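Local atomic coordinates of alpha-L-rhamnosidase (Klebsiella oxytoca, PDB entry 4XHC), a protein that removes terminal alpha-L-rhamnose residues from rhamnosides by hydrolysis, as a family GH78 glycoside hydrolase, and binds rhamnose in a pocket. Residues M32-H36 / A275-E280; R268-Y272 / T324-L328. All blocks are in the same frame, centred on the assembly; numbering follows the deposited sequence.

Contact 1 ties the N-terminal segment 32-36 to the glycosidase domain, and contact 2 joins two helices inside that domain. From the N terminus, residues 32-36 come first, followed by helix 37-45 and then the strand-rich region. The chain returns as helix 264-276, and contact 1 closes this long loop of 238 intervening residues where 275-280 pairs with 32-36. Contact 2 starts slightly earlier on the same helix, at 268-272, and closes a shorter loop, containing helix 302-319, at 324-328. The two loops cross rather than nest. Helix 264-276 serves both contacts, which meet where A275 packs on L328, and helix 37-45 touches both.

Contact 1 (M32-H36 / A275-E280); sequences MMTRH and AGHTRE. With SO4 (sulfate ion), chain E.
R35 and H277 converge on one oxygen, O1 of a sulfate ion that probably came from the crystallisation liquor. R35 donates two hydrogen bonds to O1, from NE at 3.0 Å and from NH2 at 2.8 Å, with the oxygen at the edge of the guanidinium and near its plane. NE2 of H277 lies 2.9 Å from the same O1. R35 reaches this position with CG anti to the backbone N (chi1 -160°) and a bend at chi3, which lays NH2 over one face of the imidazole near its rim. The opposite face receives a CH-pi contact from M33, whose CE stands over the ring centre, 4.3 Å from the H277 centroid. The ring and guanidinium planes are 37° apart; H277 ND1 is hydrogen-bonded to the backbone N of A296, and R35 NH2 also to the carbonyl of V294.

These side chains rise from a short antiparallel pairing. T34 and T278 form its hydrogen-bonded pair: T34 N reaches T278 O at 2.8 Å, and T278 N returns to T34 O at 3.0 Å. R35 with H277 is a non-hydrogen-bonded pair. Further bonds flank the pairing, H36 N to G276 O (2.7 Å) and E280 N to M32 O (3.1 Å). The OG1 of T278 turns to its neighbour's carbonyl, R279 O.

This two-stranded sheet joins strand 33-35 to strand 277-279, beside the C-terminal part of helix 264-276 and just before helix 37-45, with H36 at its N-cap. R35 rests on L40 and A275 on F39 of helix 37-45, while M33 packs on F300.

Contact 2 (R268-Y272 / T324-L328); sequences RRCLY and TAREL
Y272 meets L328, T324 and E327 in turn along its length. Its CB carries the ring out from helix 264-276, and the first ring atoms beyond CG already find a leucine: Y272 CD1 approaches L328 CD2, and Y272 CD2 approaches L328 CD1. That second methyl sits above the middle of the ring, 4.0 Å from the Y272 centroid and 8° off the normal, in a CH-pi contact. Further out, CE1 is 3.7 Å from L328 CD2, and CE2 lies 3.6 Å from T324 CG2. At the tip, OH donates a hydrogen bond to E327 OE1 at 2.7 Å; it meets the anti side of the carboxylate, whose plane stands at 90° to the ring. E327 extends to this point with CG anti to the backbone N.

T324 has a second partner in R268, whose stretched chain brings NE to 3.0 Å from T324 OG1 in a hydrogen bond tilted from the guanidinium plane. The same hydroxyl is hydrogen-bonded to D321, which also forms a long, weak ion pair with NE of R268. L271 CB also packs on L328 CD1, the methyl over the ring.

The helix segments run nearly parallel, 9° apart, with their axes 11.6 Å from each other, consistent with neighbouring helices of one layer in the (alpha/alpha)6 barrel of six-hairpin glycosidases. Helix 302-319 contributes Y315 against R268 and T324, while helix 37-45 packs on Y272 through T42 and A43.

Contact 1 (M32-H36 / A275-E280)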
loop_
_atom_site.group_PDB
_atom_site.type_symbol
_atom_site.label_atom_id
_atom_site.label_comp_id
_atom_site.label_asym_id
_atom_site.label_seq_id
_atom_site.Cartn_x
_atom_site.Cartn_y
_atom_site.Cartn_z
ATOM N N MET A 32 -5.642 -27.147 -24.549
ATOM C CA MET A 32 -6.602 -26.509 -25.457
ATOM C C MET A 32 -7.988 -26.380 -24.839
ATOM O O MET A 32 -8.489 -27.331 -24.253
ATOM C CB MET A 32 -6.709 -27.317 -26.751
ATOM C CG MET A 32 -5.428 -27.402 -27.573
ATOM S SD MET A 32 -4.831 -25.826 -28.221
ATOM C CE MET A 32 -6.308 -24.820 -28.449
ATOM N N MET A 33 -8.608 -25.213 -24.988
ATOM C CA MET A 33 -9.954 -24.971 -24.463
ATOM C C MET A 33 -10.925 -24.639 -25.594
ATOM O O MET A 33 -10.514 -24.438 -26.735
ATOM C CB MET A 33 -9.937 -23.822 -23.456
ATOM C CG MET A 33 -8.985 -24.007 -22.276
ATOM S SD MET A 33 -9.431 -25.315 -21.102
ATOM C CE MET A 33 -10.875 -24.616 -20.286
ATOM N N THR A 34 -12.215 -24.604 -25.262
ATOM C CA THR A 34 -13.297 -24.325 -26.220
ATOM C C THR A 34 -14.335 -23.408 -25.560
ATOM O O THR A 34 -14.864 -23.708 -24.495
ATOM C CB THR A 34 -13.981 -25.637 -26.731
ATOM O OG1 THR A 34 -13.112 -26.327 -27.642
ATOM C CG2 THR A 34 -15.309 -25.357 -27.450
ATOM N N ARG A 35 -14.635 -22.300 -26.222
ATOM C CA ARG A 35 -15.591 -21.330 -25.724
ATOM C C ARG A 35 -16.948 -21.620 -26.397
ATOM O O ARG A 35 -16.972 -22.025 -27.554
ATOM C CB ARG A 35 -15.067 -19.933 -26.073
ATOM C CG ARG A 35 -15.649 -18.783 -25.267
ATOM C CD ARG A 35 -14.791 -17.519 -25.387
ATOM N NE ARG A 35 -13.688 -17.551 -24.428
ATOM C CZ ARG A 35 -13.774 -17.176 -23.151
ATOM N NH1 ARG A 35 -14.914 -16.707 -22.649
ATOM N NH2 ARG A 35 -12.706 -17.265 -22.366
ATOM N N HIS A 36 -18.059 -21.446 -25.672
ATOM C CA HIS A 36 -19.418 -21.537 -26.252
ATOM C C HIS A 36 -20.180 -20.225 -26.056
ATOM O O HIS A 36 -20.837 -20.045 -25.031
ATOM C CB HIS A 36 -20.217 -22.670 -25.612
ATOM C CG HIS A 36 -19.713 -24.032 -25.956
ATOM N ND1 HIS A 36 -18.899 -24.758 -25.111
ATOM C CD2 HIS A 36 -19.894 -24.798 -27.057
ATOM C CE1 HIS A 36 -18.599 -25.913 -25.676
ATOM N NE2 HIS A 36 -19.191 -25.962 -26.855
ATOM N N ALA A 275 -20.383 -24.873 -18.228
ATOM C CA ALA A 275 -20.673 -25.417 -19.551
ATOM C C ALA A 275 -20.115 -24.562 -20.702
ATOM O O ALA A 275 -19.859 -25.076 -21.792
ATOM C CB ALA A 275 -22.177 -25.590 -19.721
ATOM N N GLY A 276 -19.949 -23.264 -20.456
ATOM C CA GLY A 276 -19.621 -22.292 -21.504
ATOM C C GLY A 276 -18.160 -22.204 -21.907
ATOM O O GLY A 276 -17.833 -21.626 -22.948
ATOM N N HIS A 277 -17.276 -22.740 -21.072
ATOM C CA HIS A 277 -15.858 -22.747 -21.385
ATOM C C HIS A 277 -15.237 -24.010 -20.824
ATOM O O HIS A 277 -15.030 -24.131 -19.616
ATOM C CB HIS A 277 -15.185 -21.492 -20.823
ATOM C CG HIS A 277 -13.802 -21.252 -21.350
ATOM N ND1 HIS A 277 -12.877 -20.488 -20.677
ATOM C CD2 HIS A 277 -13.187 -21.677 -22.476
ATOM C CE1 HIS A 277 -11.751 -20.451 -21.362
ATOM N NE2 HIS A 277 -11.912 -21.166 -22.459
ATOM N N THR A 278 -14.966 -24.954 -21.720
ATOM C CA THR A 278 -14.528 -26.298 -21.355
ATOM C C THR A 278 -13.189 -26.640 -21.978
ATOM O O THR A 278 -12.643 -25.863 -22.775
ATOM C CB THR A 278 -15.533 -27.366 -21.847
ATOM O OG1 THR A 278 -15.475 -27.480 -23.279
ATOM C CG2 THR A 278 -16.954 -27.002 -21.430
ATOM N N ARG A 279 -12.660 -27.804 -21.605
ATOM C CA ARG A 279 -11.507 -28.365 -22.290
ATOM C C ARG A 279 -12.001 -28.758 -23.671
ATOM O O ARG A 279 -13.196 -28.959 -23.852
ATOM C CB ARG A 279 -10.948 -29.564 -21.527
ATOM C CG ARG A 279 -9.514 -29.910 -21.908
ATOM C CD ARG A 279 -8.860 -30.840 -20.901
ATOM N NE ARG A 279 -9.470 -32.162 -20.935
ATOM C CZ ARG A 279 -9.190 -33.153 -20.094
ATOM N NH1 ARG A 279 -8.301 -33.000 -19.123
ATOM N NH2 ARG A 279 -9.819 -34.307 -20.229
ATOM N N GLU A 280 -11.105 -28.857 -24.644
ATOM C CA GLU A 280 -11.526 -29.045 -26.035
ATOM C C GLU A 280 -12.229 -30.384 -26.249
ATOM O O GLU A 280 -13.105 -30.483 -27.094
ATOM C CB GLU A 280 -10.347 -28.851 -27.009
ATOM C CG GLU A 280 -9.976 -30.047 -27.886
ATOM C CD GLU A 280 -8.821 -29.753 -28.836
ATOM O OE1 GLU A 280 -8.937 -28.805 -29.649
ATOM O OE2 GLU A 280 -7.793 -30.478 -28.770
HETATM S S SO4 E . -9.964 -18.953 -24.961
HETATM O O1 SO4 E . -11.031 -18.799 -23.946
HETATM O O2 SO4 E . -9.542 -20.377 -25.020
HETATM O O3 SO4 E . -10.493 -18.489 -26.271
HETATM O O4 SO4 E . -8.802 -18.120 -24.580
#

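Contact 2 (R268-Y272 / T324-L328)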
loop_
_atom_site.group_PDB
_atom_site.type_symbol
_atom_site.label_atom_id
_atom_site.label_comp_id
_atom_site.label_asym_id
_atom_site.label_seq_id
_atom_site.Cartn_x
_atom_site.Cartn_y
_atom_site.Cartn_z
ATOM N N ARG A 268 -28.374 -21.420 -11.959
ATOM C CA ARG A 268 -28.433 -21.478 -13.414
ATOM C C ARG A 268 -27.247 -20.773 -14.056
ATOM O O ARG A 268 -26.656 -21.302 -14.988
ATOM C CB ARG A 268 -29.725 -20.822 -13.886
ATOM C CG ARG A 268 -30.033 -21.016 -15.348
ATOM C CD ARG A 268 -31.299 -20.265 -15.686
ATOM N NE ARG A 268 -31.584 -20.357 -17.109
ATOM C CZ ARG A 268 -32.185 -19.411 -17.819
ATOM N NH1 ARG A 268 -32.568 -18.270 -17.248
ATOM N NH2 ARG A 268 -32.399 -19.605 -19.113
ATOM N N ARG A 269 -26.910 -19.582 -13.551
ATOM C CA ARG A 269 -25.756 -18.823 -14.044
ATOM C C ARG A 269 -24.473 -19.647 -13.907
ATOM O O ARG A 269 -23.644 -19.697 -14.817
ATOM C CB ARG A 269 -25.616 -17.495 -13.285
ATOM C CG ARG A 269 -24.275 -16.788 -13.483
ATOM C CD ARG A 269 -24.272 -15.389 -12.891
ATOM N NE ARG A 269 -22.917 -14.912 -12.608
ATOM C CZ ARG A 269 -22.092 -14.352 -13.497
ATOM N NH1 ARG A 269 -22.442 -14.183 -14.772
ATOM N NH2 ARG A 269 -20.890 -13.955 -13.103
ATOM N N CYS A 270 -24.331 -20.310 -12.767
ATOM C CA CYS A 270 -23.113 -21.036 -12.466
ATOM C C CYS A 270 -23.034 -22.334 -13.265
ATOM O O CYS A 270 -21.947 -22.736 -13.671
ATOM C CB CYS A 270 -22.962 -21.230 -10.948
ATOM S SG CYS A 270 -22.637 -19.640 -10.084
ATOM N N LEU A 271 -24.180 -22.949 -13.549
ATOM C CA LEU A 271 -24.223 -24.086 -14.481
ATOM C C LEU A 271 -23.764 -23.701 -15.888
ATOM O O LEU A 271 -22.992 -24.429 -16.507
ATOM C CB LEU A 271 -25.624 -24.698 -14.559
ATOM C CG LEU A 271 -25.986 -25.729 -13.488
ATOM C CD1 LEU A 271 -27.491 -25.964 -13.460
ATOM C CD2 LEU A 271 -25.236 -27.038 -13.699
ATOM N N TYR A 272 -24.239 -22.565 -16.391
ATOM C CA TYR A 272 -23.884 -22.124 -17.743
ATOM C C TYR A 272 -22.430 -21.680 -17.846
ATOM O O TYR A 272 -21.839 -21.738 -18.922
ATOM C CB TYR A 272 -24.817 -21.006 -18.237
ATOM C CG TYR A 272 -26.092 -21.516 -18.882
ATOM C CD1 TYR A 272 -26.123 -21.886 -20.231
ATOM C CD2 TYR A 272 -27.267 -21.639 -18.148
ATOM C CE1 TYR A 272 -27.288 -22.359 -20.824
ATOM C CE2 TYR A 272 -28.435 -22.111 -18.733
ATOM C CZ TYR A 272 -28.443 -22.471 -20.068
ATOM O OH TYR A 272 -29.613 -22.935 -20.620
ATOM N N THR A 324 -33.516 -25.289 -19.539
ATOM C CA THR A 324 -32.104 -25.264 -19.179
ATOM C C THR A 324 -31.558 -26.683 -19.127
ATOM O O THR A 324 -30.463 -26.959 -19.623
ATOM C CB THR A 324 -31.864 -24.556 -17.821
ATOM O OG1 THR A 324 -32.142 -23.156 -17.948
ATOM C CG2 THR A 324 -30.422 -24.714 -17.357
ATOM N N ALA A 325 -32.317 -27.584 -18.524
ATOM C CA ALA A 325 -31.851 -28.953 -18.357
ATOM C C ALA A 325 -31.684 -29.641 -19.705
ATOM O O ALA A 325 -30.732 -30.388 -19.899
ATOM C CB ALA A 325 -32.799 -29.735 -17.467
ATOM N N ARG A 326 -32.601 -29.387 -20.632
ATOM C CA ARG A 326 -32.473 -29.918 -21.988
ATOM C C ARG A 326 -31.272 -29.325 -22.723
ATOM O O ARG A 326 -30.576 -30.032 -23.432
ATOM C CB ARG A 326 -33.756 -29.671 -22.799
ATOM C CG ARG A 326 -33.674 -30.070 -24.273
ATOM C CD ARG A 326 -34.992 -29.830 -24.988
ATOM N NE ARG A 326 -36.003 -30.807 -24.578
ATOM C CZ ARG A 326 -37.051 -30.573 -23.774
ATOM N NH1 ARG A 326 -37.288 -29.367 -23.252
ATOM N NH2 ARG A 326 -37.882 -31.579 -23.496
ATOM N N GLU A 327 -31.038 -28.028 -22.573
ATOM C CA GLU A 327 -29.932 -27.375 -23.277
ATOM C C GLU A 327 -28.568 -27.866 -22.770
ATOM O O GLU A 327 -27.638 -28.059 -23.551
ATOM C CB GLU A 327 -30.047 -25.847 -23.157
ATOM C CG GLU A 327 -29.149 -25.091 -24.135
ATOM C CD GLU A 327 -29.480 -23.609 -24.258
ATOM O OE1 GLU A 327 -29.296 -22.859 -23.271
ATOM O OE2 GLU A 327 -29.890 -23.187 -25.363
ATOM N N LEU A 328 -28.467 -28.098 -21.467
ATOM C CA LEU A 328 -27.201 -28.468 -20.857
ATOM C C LEU A 328 -26.971 -29.972 -20.706
ATOM O O LEU A 328 -25.892 -30.382 -20.268
ATOM C CB LEU A 328 -27.072 -27.786 -19.488
ATOM C CG LEU A 328 -26.963 -26.256 -19.527
ATOM C CD1 LEU A 328 -26.673 -25.706 -18.139
ATOM C CD2 LEU A 328 -25.890 -25.802 -20.506
#